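Long-range contacts in substrate-binding protein (Synechococcus sp., PDB 6WPN), which probably binds a sugar or oligosaccharide in the periplasm and delivers it for uptake, as related bacterial extracellular solute-binding proteins do: residues A84-N89 with S308-E313; L141-S146 with R335-S340; A224-T229 with I407-A412; L252-E257 with R269-N274. All blocks are in the same frame, centred on the assembly; numbering follows the deposited sequence.

Contact 1: residues A84-N89 with S308-E313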
loop_
_atom_site.group_PDB
_atom_site.type_symbol
_atom_site.label_atom_id
_atom_site.label_comp_id
_atom_site.label_asym_id
_atom_site.label_seq_id
_atom_site.Cartn_x
_atom_site.Cartn_y
_atom_site.Cartn_z
ATOM N N ALA A 84 15.797 16.879 -13.890
ATOM C CA ALA A 84 15.163 15.702 -13.321
ATOM C C ALA A 84 15.753 15.402 -11.946
ATOM O O ALA A 84 16.957 15.578 -11.734
ATOM C CB ALA A 84 15.343 14.496 -14.242
ATOM N N PRO A 85 14.936 14.957 -10.994
ATOM C CA PRO A 85 15.461 14.632 -9.666
ATOM C C PRO A 85 16.414 13.452 -9.746
ATOM O O PRO A 85 16.437 12.696 -10.719
ATOM C CB PRO A 85 14.207 14.292 -8.856
ATOM C CG PRO A 85 13.205 13.875 -9.883
ATOM C CD PRO A 85 13.489 14.700 -11.099
ATOM N N ASP A 86 17.226 13.311 -8.704
ATOM C CA ASP A 86 18.245 12.271 -8.716
ATOM C C ASP A 86 17.779 10.965 -8.081
ATOM O O ASP A 86 18.111 9.886 -8.585
ATOM C CB ASP A 86 19.506 12.789 -8.020
ATOM C CG ASP A 86 20.070 14.031 -8.698
ATOM O OD1 ASP A 86 19.971 15.131 -8.115
ATOM O OD2 ASP A 86 20.584 13.912 -9.830
ATOM N N VAL A 87 17.002 11.035 -7.002
ATOM C CA VAL A 87 16.404 9.857 -6.377
ATOM C C VAL A 87 14.912 10.103 -6.232
ATOM O O VAL A 87 14.499 11.125 -5.673
ATOM C CB VAL A 87 17.024 9.537 -5.001
ATOM C CG1 VAL A 87 16.353 8.320 -4.401
ATOM C CG2 VAL A 87 18.521 9.305 -5.117
ATOM N N VAL A 88 14.107 9.174 -6.730
ATOM C CA VAL A 88 12.658 9.301 -6.693
ATOM C C VAL A 88 12.085 8.107 -5.948
ATOM O O VAL A 88 12.503 6.965 -6.165
ATOM C CB VAL A 88 12.051 9.400 -8.108
ATOM C CG1 VAL A 88 10.561 9.674 -8.024
ATOM C CG2 VAL A 88 12.734 10.488 -8.886
ATOM N N ASN A 89 11.111 8.379 -5.087
ATOM C CA ASN A 89 10.433 7.355 -4.305
ATOM C C ASN A 89 9.251 6.811 -5.101
ATOM O O ASN A 89 8.347 7.567 -5.470
ATOM C CB ASN A 89 9.975 7.939 -2.970
ATOM C CG ASN A 89 9.217 6.952 -2.129
ATOM O OD1 ASN A 89 8.298 7.327 -1.409
ATOM N ND2 ASN A 89 9.599 5.683 -2.205
ATOM N N SER A 308 19.217 11.817 -14.741
ATOM C CA SER A 308 20.084 12.285 -13.666
ATOM C C SER A 308 21.536 12.331 -14.128
ATOM O O SER A 308 22.070 11.345 -14.643
ATOM C CB SER A 308 19.946 11.383 -12.442
ATOM O OG SER A 308 20.881 11.750 -11.445
ATOM N N GLN A 309 22.175 13.481 -13.933
ATOM C CA GLN A 309 23.572 13.668 -14.295
ATOM C C GLN A 309 24.525 13.346 -13.149
ATOM O O GLN A 309 25.742 13.485 -13.312
ATOM C CB GLN A 309 23.799 15.102 -14.788
ATOM C CG GLN A 309 22.846 15.543 -15.903
ATOM C CD GLN A 309 23.139 14.878 -17.243
ATOM O OE1 GLN A 309 23.795 15.462 -18.109
ATOM N NE2 GLN A 309 22.640 13.659 -17.424
ATOM N N GLN A 310 24.005 12.920 -12.003
ATOM C CA GLN A 310 24.807 12.482 -10.866
ATOM C C GLN A 310 24.347 11.105 -10.409
ATOM O O GLN A 310 24.061 10.875 -9.232
ATOM C CB GLN A 310 24.713 13.459 -9.697
ATOM C CG GLN A 310 24.515 14.914 -10.072
ATOM C CD GLN A 310 24.434 15.812 -8.847
ATOM O OE1 GLN A 310 25.215 15.669 -7.902
ATOM N NE2 GLN A 310 23.470 16.727 -8.848
ATOM N N ALA A 311 24.275 10.165 -11.354
ATOM C CA ALA A 311 23.718 8.848 -11.059
ATOM C C ALA A 311 24.499 8.139 -9.959
ATOM O O ALA A 311 23.904 7.504 -9.082
ATOM C CB ALA A 311 23.678 8.001 -12.329
ATOM N N GLY A 312 25.829 8.242 -9.981
ATOM C CA GLY A 312 26.629 7.579 -8.960
ATOM C C GLY A 312 26.343 8.096 -7.564
ATOM O O GLY A 312 26.163 7.317 -6.624
ATOM N N GLU A 313 26.302 9.422 -7.407
ATOM C CA GLU A 313 25.949 9.997 -6.114
ATOM C C GLU A 313 24.517 9.650 -5.736
ATOM O O GLU A 313 24.215 9.454 -4.552
ATOM C CB GLU A 313 26.137 11.514 -6.138
ATOM C CG GLU A 313 27.588 11.977 -6.125
ATOM C CD GLU A 313 28.224 11.934 -4.740
ATOM O OE1 GLU A 313 29.442 12.201 -4.647
ATOM O OE2 GLU A 313 27.515 11.643 -3.749
#

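Contact 2: residues L141-S146 with R335-S340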
loop_
_atom_site.group_PDB
_atom_site.type_symbol
_atom_site.label_atom_id
_atom_site.label_comp_id
_atom_site.label_asym_id
_atom_site.label_seq_id
_atom_site.Cartn_x
_atom_site.Cartn_y
_atom_site.Cartn_z
ATOM N N LEU A 141 8.475 -1.043 3.801
ATOM C CA LEU A 141 7.248 -1.703 3.387
ATOM C C LEU A 141 6.282 -1.768 4.563
ATOM O O LEU A 141 6.680 -1.714 5.729
ATOM C CB LEU A 141 7.541 -3.087 2.794
ATOM C CG LEU A 141 8.191 -4.103 3.723
ATOM C CD1 LEU A 141 7.178 -4.739 4.633
ATOM C CD2 LEU A 141 8.884 -5.162 2.870
ATOM N N THR A 142 4.996 -1.864 4.233
ATOM C CA THR A 142 3.924 -1.896 5.214
ATOM C C THR A 142 3.039 -3.103 4.964
ATOM O O THR A 142 2.664 -3.374 3.818
ATOM C CB THR A 142 3.044 -0.636 5.151
ATOM O OG1 THR A 142 2.328 -0.624 3.913
ATOM C CG2 THR A 142 3.877 0.619 5.203
ATOM N N VAL A 143 2.755 -3.848 6.023
ATOM C CA VAL A 143 1.727 -4.880 6.015
ATOM C C VAL A 143 0.562 -4.333 6.828
ATOM O O VAL A 143 0.675 -4.166 8.049
ATOM C CB VAL A 143 2.240 -6.205 6.591
ATOM C CG1 VAL A 143 1.136 -7.243 6.581
ATOM C CG2 VAL A 143 3.450 -6.686 5.801
ATOM N N ARG A 144 -0.555 -4.052 6.169
ATOM C CA ARG A 144 -1.719 -3.511 6.859
ATOM C C ARG A 144 -2.486 -4.612 7.582
ATOM O O ARG A 144 -2.657 -5.719 7.065
ATOM C CB ARG A 144 -2.636 -2.765 5.892
ATOM C CG ARG A 144 -3.324 -3.623 4.869
ATOM C CD ARG A 144 -4.274 -2.791 4.031
ATOM N NE ARG A 144 -4.846 -3.593 2.960
ATOM C CZ ARG A 144 -4.346 -3.659 1.730
ATOM N NH1 ARG A 144 -3.268 -2.952 1.411
ATOM N NH2 ARG A 144 -4.930 -4.423 0.815
ATOM N N LEU A 145 -2.913 -4.313 8.802
ATOM C CA LEU A 145 -3.660 -5.249 9.623
ATOM C C LEU A 145 -5.145 -4.893 9.623
ATOM O O LEU A 145 -5.590 -3.943 8.976
ATOM C CB LEU A 145 -3.104 -5.256 11.045
ATOM C CG LEU A 145 -1.586 -5.404 11.175
ATOM C CD1 LEU A 145 -1.160 -5.118 12.600
ATOM C CD2 LEU A 145 -1.132 -6.786 10.735
ATOM N N SER A 146 -5.926 -5.686 10.352
ATOM C CA SER A 146 -7.331 -5.392 10.618
ATOM C C SER A 146 -7.433 -4.811 12.023
ATOM O O SER A 146 -7.230 -5.526 13.008
ATOM C CB SER A 146 -8.200 -6.640 10.482
ATOM O OG SER A 146 -8.271 -7.078 9.138
ATOM N N ARG A 335 7.065 2.935 12.712
ATOM C CA ARG A 335 6.352 1.705 13.051
ATOM C C ARG A 335 6.017 0.951 11.766
ATOM O O ARG A 335 4.881 0.552 11.503
ATOM C CB ARG A 335 5.117 2.020 13.897
ATOM C CG ARG A 335 5.462 2.988 15.033
ATOM C CD ARG A 335 4.322 3.250 15.988
ATOM N NE ARG A 335 4.798 3.940 17.187
ATOM C CZ ARG A 335 4.902 5.260 17.304
ATOM N NH1 ARG A 335 4.559 6.049 16.297
ATOM N NH2 ARG A 335 5.352 5.793 18.432
ATOM N N VAL A 336 7.055 0.785 10.948
ATOM C CA VAL A 336 6.967 0.237 9.608
ATOM C C VAL A 336 7.968 -0.909 9.486
ATOM O O VAL A 336 8.830 -1.101 10.344
ATOM C CB VAL A 336 7.228 1.348 8.564
ATOM C CG1 VAL A 336 7.270 0.812 7.133
ATOM C CG2 VAL A 336 6.264 2.480 8.733
ATOM N N LEU A 337 7.843 -1.683 8.406
ATOM C CA LEU A 337 8.822 -2.758 8.297
ATOM C C LEU A 337 9.927 -2.381 7.317
ATOM O O LEU A 337 9.653 -1.783 6.271
ATOM C CB LEU A 337 8.154 -4.048 7.823
ATOM C CG LEU A 337 7.085 -4.605 8.759
ATOM C CD1 LEU A 337 6.389 -5.801 8.138
ATOM C CD2 LEU A 337 7.715 -4.993 10.083
ATOM N N PRO A 338 11.181 -2.703 7.610
ATOM C CA PRO A 338 12.262 -2.398 6.673
ATOM C C PRO A 338 12.504 -3.545 5.701
ATOM O O PRO A 338 12.075 -4.682 5.910
ATOM C CB PRO A 338 13.470 -2.199 7.597
ATOM C CG PRO A 338 13.196 -3.141 8.738
ATOM C CD PRO A 338 11.690 -3.214 8.897
ATOM N N SER A 339 13.205 -3.216 4.614
ATOM C CA SER A 339 13.634 -4.218 3.651
ATOM C C SER A 339 15.077 -4.651 3.863
ATOM O O SER A 339 15.540 -5.573 3.183
ATOM C CB SER A 339 13.451 -3.692 2.221
ATOM O OG SER A 339 14.212 -2.514 2.011
ATOM N N SER A 340 15.790 -4.015 4.790
ATOM C CA SER A 340 17.142 -4.423 5.135
ATOM C C SER A 340 17.098 -5.628 6.061
ATOM O O SER A 340 16.368 -5.627 7.055
ATOM C CB SER A 340 17.880 -3.271 5.812
ATOM O OG SER A 340 19.048 -3.722 6.477
#

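Contact 3: residues A224-T229 with I407-A412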
loop_
_atom_site.group_PDB
_atom_site.type_symbol
_atom_site.label_atom_id
_atom_site.label_comp_id
_atom_site.label_asym_id
_atom_site.label_seq_id
_atom_site.Cartn_x
_atom_site.Cartn_y
_atom_site.Cartn_z
ATOM N N ALA A 224 -16.405 -11.727 -8.128
ATOM C CA ALA A 224 -15.879 -10.599 -7.367
ATOM C C ALA A 224 -16.711 -9.341 -7.584
ATOM O O ALA A 224 -16.952 -8.583 -6.637
ATOM C CB ALA A 224 -14.420 -10.349 -7.743
ATOM N N PHE A 225 -17.119 -9.077 -8.829
ATOM C CA PHE A 225 -17.993 -7.937 -9.099
ATOM C C PHE A 225 -19.317 -8.068 -8.358
ATOM O O PHE A 225 -19.802 -7.106 -7.751
ATOM C CB PHE A 225 -18.248 -7.798 -10.603
ATOM C CG PHE A 225 -17.321 -6.834 -11.296
ATOM C CD1 PHE A 225 -16.029 -7.202 -11.628
ATOM C CD2 PHE A 225 -17.749 -5.555 -11.611
ATOM C CE1 PHE A 225 -15.180 -6.309 -12.269
ATOM C CE2 PHE A 225 -16.906 -4.660 -12.244
ATOM C CZ PHE A 225 -15.621 -5.039 -12.573
ATOM N N ALA A 226 -19.924 -9.253 -8.409
ATOM C CA ALA A 226 -21.185 -9.477 -7.709
ATOM C C ALA A 226 -21.009 -9.349 -6.202
ATOM O O ALA A 226 -21.911 -8.872 -5.503
ATOM C CB ALA A 226 -21.748 -10.850 -8.070
ATOM N N PHE A 227 -19.859 -9.785 -5.685
ATOM C CA PHE A 227 -19.585 -9.678 -4.257
ATOM C C PHE A 227 -19.742 -8.241 -3.778
ATOM O O PHE A 227 -20.505 -7.960 -2.846
ATOM C CB PHE A 227 -18.174 -10.199 -3.968
ATOM C CG PHE A 227 -17.758 -10.108 -2.520
ATOM C CD1 PHE A 227 -17.072 -8.997 -2.051
ATOM C CD2 PHE A 227 -18.029 -11.145 -1.637
ATOM C CE1 PHE A 227 -16.677 -8.911 -0.726
ATOM C CE2 PHE A 227 -17.632 -11.071 -0.310
ATOM C CZ PHE A 227 -16.955 -9.950 0.149
ATOM N N TRP A 228 -19.044 -7.311 -4.431
ATOM C CA TRP A 228 -19.058 -5.922 -3.990
ATOM C C TRP A 228 -20.366 -5.232 -4.349
ATOM O O TRP A 228 -20.863 -4.397 -3.584
ATOM C CB TRP A 228 -17.863 -5.189 -4.589
ATOM C CG TRP A 228 -16.586 -5.670 -3.995
ATOM C CD1 TRP A 228 -15.635 -6.438 -4.597
ATOM C CD2 TRP A 228 -16.131 -5.438 -2.662
ATOM N NE1 TRP A 228 -14.605 -6.692 -3.721
ATOM C CE2 TRP A 228 -14.888 -6.087 -2.526
ATOM C CE3 TRP A 228 -16.654 -4.742 -1.566
ATOM C CZ2 TRP A 228 -14.158 -6.053 -1.343
ATOM C CZ3 TRP A 228 -15.929 -4.713 -0.395
ATOM C CH2 TRP A 228 -14.695 -5.362 -0.292
ATOM N N THR A 229 -20.946 -5.570 -5.502
ATOM C CA THR A 229 -22.231 -4.990 -5.874
ATOM C C THR A 229 -23.303 -5.353 -4.852
ATOM O O THR A 229 -24.028 -4.482 -4.358
ATOM C CB THR A 229 -22.640 -5.472 -7.265
ATOM O OG1 THR A 229 -21.661 -5.053 -8.223
ATOM C CG2 THR A 229 -24.000 -4.898 -7.649
ATOM N N ILE A 407 -26.518 -0.308 -13.636
ATOM C CA ILE A 407 -26.354 -1.476 -14.491
ATOM C C ILE A 407 -26.187 -2.698 -13.591
ATOM O O ILE A 407 -26.003 -2.583 -12.378
ATOM C CB ILE A 407 -25.146 -1.347 -15.449
ATOM C CG1 ILE A 407 -23.850 -1.156 -14.656
ATOM C CG2 ILE A 407 -25.332 -0.189 -16.415
ATOM C CD1 ILE A 407 -22.625 -1.025 -15.524
ATOM N N SER A 408 -26.252 -3.877 -14.203
ATOM C CA SER A 408 -26.006 -5.114 -13.480
ATOM C C SER A 408 -24.505 -5.343 -13.301
ATOM O O SER A 408 -23.667 -4.693 -13.937
ATOM C CB SER A 408 -26.620 -6.300 -14.213
ATOM O OG SER A 408 -25.839 -6.627 -15.341
ATOM N N SER A 409 -24.175 -6.297 -12.421
ATOM C CA SER A 409 -22.778 -6.636 -12.155
ATOM C C SER A 409 -22.083 -7.157 -13.407
ATOM O O SER A 409 -20.969 -6.731 -13.733
ATOM C CB SER A 409 -22.697 -7.687 -11.046
ATOM O OG SER A 409 -23.366 -7.266 -9.873
ATOM N N ASP A 410 -22.719 -8.101 -14.110
ATOM C CA ASP A 410 -22.143 -8.620 -15.346
ATOM C C ASP A 410 -22.021 -7.529 -16.393
ATOM O O ASP A 410 -21.086 -7.543 -17.202
ATOM C CB ASP A 410 -22.973 -9.786 -15.887
ATOM C CG ASP A 410 -22.987 -10.976 -14.947
ATOM O OD1 ASP A 410 -22.040 -11.105 -14.141
ATOM O OD2 ASP A 410 -23.930 -11.793 -15.034
ATOM N N GLN A 411 -22.968 -6.590 -16.407
ATOM C CA GLN A 411 -22.880 -5.465 -17.327
ATOM C C GLN A 411 -21.642 -4.628 -17.027
ATOM O O GLN A 411 -20.964 -4.158 -17.944
ATOM C CB GLN A 411 -24.145 -4.614 -17.212
ATOM C CG GLN A 411 -24.376 -3.646 -18.348
ATOM C CD GLN A 411 -24.776 -4.354 -19.624
ATOM O OE1 GLN A 411 -25.267 -5.485 -19.590
ATOM N NE2 GLN A 411 -24.585 -3.687 -20.760
ATOM N N ALA A 412 -21.318 -4.456 -15.744
ATOM C CA ALA A 412 -20.095 -3.745 -15.382
ATOM C C ALA A 412 -18.858 -4.496 -15.858
ATOM O O ALA A 412 -17.916 -3.892 -16.385
ATOM C CB ALA A 412 -20.043 -3.524 -13.868
#

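Contact 4: residues L252-E257 with R269-N274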
loop_
_atom_site.group_PDB
_atom_site.type_symbol
_atom_site.label_atom_id
_atom_site.label_comp_id
_atom_site.label_asym_id
_atom_site.label_seq_id
_atom_site.Cartn_x
_atom_site.Cartn_y
_atom_site.Cartn_z
ATOM N N LEU A 252 -14.482 7.310 10.265
ATOM C CA LEU A 252 -15.582 6.513 10.796
ATOM C C LEU A 252 -15.112 5.623 11.938
ATOM O O LEU A 252 -15.841 5.425 12.919
ATOM C CB LEU A 252 -16.219 5.671 9.685
ATOM C CG LEU A 252 -17.084 6.382 8.637
ATOM C CD1 LEU A 252 -17.551 5.393 7.588
ATOM C CD2 LEU A 252 -18.281 7.085 9.271
ATOM N N TYR A 253 -13.898 5.078 11.832
ATOM C CA TYR A 253 -13.389 4.232 12.902
ATOM C C TYR A 253 -13.143 5.040 14.173
ATOM O O TYR A 253 -13.499 4.598 15.275
ATOM C CB TYR A 253 -12.114 3.516 12.457
ATOM C CG TYR A 253 -11.694 2.432 13.419
ATOM C CD1 TYR A 253 -12.233 1.154 13.322
ATOM C CD2 TYR A 253 -10.770 2.680 14.427
ATOM C CE1 TYR A 253 -11.863 0.153 14.197
ATOM C CE2 TYR A 253 -10.392 1.685 15.305
ATOM C CZ TYR A 253 -10.944 0.425 15.188
ATOM O OH TYR A 253 -10.580 -0.571 16.058
ATOM N N GLN A 254 -12.550 6.230 14.043
ATOM C CA GLN A 254 -12.295 7.057 15.217
ATOM C C GLN A 254 -13.579 7.552 15.862
ATOM O O GLN A 254 -13.560 7.959 17.027
ATOM C CB GLN A 254 -11.413 8.251 14.847
ATOM C CG GLN A 254 -10.022 7.875 14.359
ATOM C CD GLN A 254 -9.142 9.086 14.115
ATOM O OE1 GLN A 254 -9.614 10.224 14.126
ATOM N NE2 GLN A 254 -7.856 8.848 13.887
ATOM N N SER A 255 -14.693 7.519 15.141
ATOM C CA SER A 255 -15.982 7.887 15.701
ATOM C C SER A 255 -16.713 6.701 16.307
ATOM O O SER A 255 -17.797 6.882 16.874
ATOM C CB SER A 255 -16.864 8.528 14.625
ATOM O OG SER A 255 -16.216 9.637 14.032
ATOM N N GLY A 256 -16.156 5.499 16.202
ATOM C CA GLY A 256 -16.863 4.326 16.666
ATOM C C GLY A 256 -17.957 3.855 15.740
ATOM O O GLY A 256 -18.857 3.137 16.181
ATOM N N GLU A 257 -17.915 4.247 14.465
ATOM C CA GLU A 257 -18.937 3.879 13.495
ATOM C C GLU A 257 -18.477 2.802 12.521
ATOM O O GLU A 257 -19.252 2.411 11.642
ATOM C CB GLU A 257 -19.400 5.118 12.722
ATOM C CG GLU A 257 -20.369 5.998 13.496
ATOM C CD GLU A 257 -21.728 5.342 13.689
ATOM O OE1 GLU A 257 -22.185 4.634 12.762
ATOM O OE2 GLU A 257 -22.338 5.531 14.768
ATOM N N ARG A 269 -1.289 4.636 16.662
ATOM C CA ARG A 269 -0.847 5.596 17.671
ATOM C C ARG A 269 -1.633 6.899 17.578
ATOM O O ARG A 269 -1.921 7.529 18.603
ATOM C CB ARG A 269 0.654 5.862 17.542
ATOM C CG ARG A 269 1.214 6.825 18.597
ATOM C CD ARG A 269 1.382 6.166 19.974
ATOM N NE ARG A 269 2.628 5.403 20.082
ATOM C CZ ARG A 269 3.001 4.711 21.156
ATOM N NH1 ARG A 269 2.225 4.670 22.231
ATOM N NH2 ARG A 269 4.153 4.051 21.154
ATOM N N SER A 270 -1.993 7.324 16.364
ATOM C CA SER A 270 -2.812 8.525 16.236
ATOM C C SER A 270 -4.245 8.267 16.682
ATOM O O SER A 270 -4.906 9.179 17.190
ATOM C CB SER A 270 -2.772 9.054 14.801
ATOM O OG SER A 270 -3.133 8.048 13.880
ATOM N N ILE A 271 -4.736 7.036 16.522
ATOM C CA ILE A 271 -6.022 6.673 17.112
ATOM C C ILE A 271 -5.946 6.782 18.628
ATOM O O ILE A 271 -6.882 7.261 19.280
ATOM C CB ILE A 271 -6.435 5.255 16.679
ATOM C CG1 ILE A 271 -6.716 5.200 15.182
ATOM C CG2 ILE A 271 -7.654 4.779 17.464
ATOM C CD1 ILE A 271 -7.100 3.809 14.709
ATOM N N GLN A 272 -4.838 6.317 19.213
ATOM C CA GLN A 272 -4.677 6.387 20.660
ATOM C C GLN A 272 -4.781 7.821 21.151
ATOM O O GLN A 272 -5.423 8.090 22.171
ATOM C CB GLN A 272 -3.338 5.780 21.079
ATOM C CG GLN A 272 -3.278 4.268 20.983
ATOM C CD GLN A 272 -1.913 3.711 21.340
ATOM O OE1 GLN A 272 -0.982 4.456 21.643
ATOM N NE2 GLN A 272 -1.794 2.392 21.327
ATOM N N THR A 273 -4.167 8.759 20.428
ATOM C CA THR A 273 -4.189 10.155 20.848
ATOM C C THR A 273 -5.501 10.836 20.479
ATOM O O THR A 273 -6.053 11.597 21.281
ATOM C CB THR A 273 -3.011 10.907 20.227
ATOM O OG1 THR A 273 -3.092 10.831 18.798
ATOM C CG2 THR A 273 -1.692 10.302 20.677
ATOM N N ASN A 274 -6.029 10.559 19.286
ATOM C CA ASN A 274 -7.211 11.273 18.815
ATOM C C ASN A 274 -8.510 10.693 19.361
ATOM O O ASN A 274 -9.479 11.432 19.549
ATOM C CB ASN A 274 -7.249 11.271 17.284
ATOM C CG ASN A 274 -6.181 12.159 16.671
ATOM O OD1 ASN A 274 -5.648 13.058 17.323
ATOM N ND2 ASN A 274 -5.854 11.901 15.411
#

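Contact 1: residues A84-N89 with S308-E313
Asp-86 and Ser-308 join the loop just before strand 87-90, in a sheet whose strand order is consistent with a type II solute-binding protein, to the turn that leads into helix 311-321. Ser-308 OG donates to Asp-86 OD2 at 2.7 Å, and OD2 accepts through its anti lone pair, facing away from the other oxygen. With OG opposite the backbone N of Ser-308 (chi1 174°), the short serine side chain is thrown across the gap. The same OG weakly accepts the N-H of Gln-310, 3.4 Å from Gln-310 N, linking the residue before the strand to the N-cap position of the helix. Asp-86 OD1 takes the backbone N-H of Gln-31, leaving both carboxylate oxygens bonded and the group fixed in rotation; these donors would probably favour its charged form. The extended side chain of Gln-310 brings NE2 to 3.9 Å from Asp-86 OD1, with amide and carboxylate planes 74° apart, but its hydrogen bond goes to the carbonyl of Thr-29. Around this junction, strand 30-35 runs parallel to strand 87-90 on one side and strand 295-303 antiparallel on the other, while helix 72-80 packs on Ala-84 and Pro-85.

Contact 2: residues L141-S146 with R335-S340
Leu-141 and Leu-337 face each other as an antiparallel hydrogen-bonded pair, the single bridge by which the short strand 337-338 joins the long strand 137-149. Leu-141 N donates to Leu-337 O at 2.8 Å, and Leu-337 N returns a bond to Leu-141 O at 2.9 Å; both run nearly along the C=O axis of the acceptor. Their side chains share one face of the sheet and make the tight part of the contact. Leu-141 holds CG between its backbone N and carbonyl carbon (chi1 62°), the crowded position, which swings the branch toward its partner and presses CD1 to 3.4 Å from Leu-337 CB, closer than usual for two carbons. Val-336 CG1 also sits close to Leu-141 O, at 2.9 Å. Val-143 CG2 extends this buried apolar patch, lying 3.9 Å from Leu-337 CD1. The looser side is confined to the partly exposed Thr-142, whose CG2 merely meets Val-336 CG1 at 3.9 Å. Proline suits position 338, since the N-H it lacks would point away from strand 137-149. Just before the bridge, Arg-335 with its positive phi closes helix 324-334 in a Schellman motif. Pro-338 rests back on that helix, Leu-375 covers both leucines, and strand 295-303 flanks strand 137-149, a pairing consistent with the crossing between the two lobes of this class.

Contact 3: residues A224-T229 with I407-A412
The carbonyl oxygen Phe-225 O is gripped twice by Thr-229, one turn further along helix 219-233, in a helix-helix packing at the N-cap of helix 409-427. Thr-229 N supplies the ordinary helical bond, and Thr-229 OG1 adds a second at 2.8 Å, its hydroxyl standing 42° out of the carbonyl plane. Such a bond suits a threonine buried in a helix: with OG1 beside its own backbone N (chi1 -61°), the polar group is satisfied by the previous turn. Ser-409 OG of the other helix lies against the threonine, 3.2 Å from both Thr-229 CB and Thr-229 OG1. The small side chains of Ser-409 and Ala-226 suit the close approach of the backbones, their CA atoms 5.5 Å apart. Ser-408 is the N-cap of the second helix; its OG accepts from Gln-411 N at 3.1 Å, occupying an amide that the first turn cannot pair internally. Residues of helix 388-403, among them Ile-395 and Leu-399, pack on Phe-225 and Thr-229, and the Phe-225 ring also meets that of Phe-200. The apolar end of the contact is a methyl against a ring: Ala-412 CB approaches the Phe-225 ring obliquely, 3.7 Å from Phe-225 CE2.

Contact 4: residues L252-E257 with R269-N274
Gln-254, Ile-271 and Tyr-253 provide most of the surface buried where the end of helix 246-254 packs beside helix 265-274. Gln-254 points at the other helix and continues as an extended chain, so that its amide crosses Ile-271 at a slant and reaches Asn-274. Gln-254 NE2 is 4.0 Å from Ile-271 CG1, and the amides of Gln-254 and Asn-274 are turned 67° apart in loose van der Waals contact. Glutamine suits this partly exposed place because its length carries the amide itself across to Ile-271 and Asn-274. Deeper in, Ile-271 sends CD1 obliquely to the Tyr-253 ring, 3.9 Å from Tyr-253 CD2. Tyr-253 carries its ring opposite the backbone N (chi1 -169°), which turns it toward the sheet, where its hydroxyl hydrogen-bonds with Thr-282 OG1. Beyond Gln-254 the chain turns in a Schellman motif: Glu-257 N bonds to Leu-252 O at 2.8 Å and Gly-256 N to Tyr-253 O at 3.0 Å. Gly-256 suits the positive phi, since without a CB it avoids the carbonyl oxygen of Ser-255. Both helices lie over strand 137-149, with Leu-147 touching Tyr-253 and Ile-271, and helix 276-280 packs against the same two residues.

From the N terminus the chain lays down 84-89, 141-146, 224-229 and 252-257 before any contact is made. Contact 4 closes first, at 269-274, falling within the loops of the other three. Contact 1 then closes at 308-313, contact 2 at 335-340 and contact 3 at 407-412; closing in the order they opened, these three cross one another. Contacts 1 and 2 reach the mixed sheet, at strands 87-90 and 137-149, whereas contact 3 joins helices 219-233 and 409-427 and contact 4 helices 246-254 and 265-274. Contacts 2 and 4 meet where Arg-335 lies beside Arg-269, like charges close, though Arg-269 has two conformers. Contacts 1 and 3 lie on opposite sides of the chain's centre.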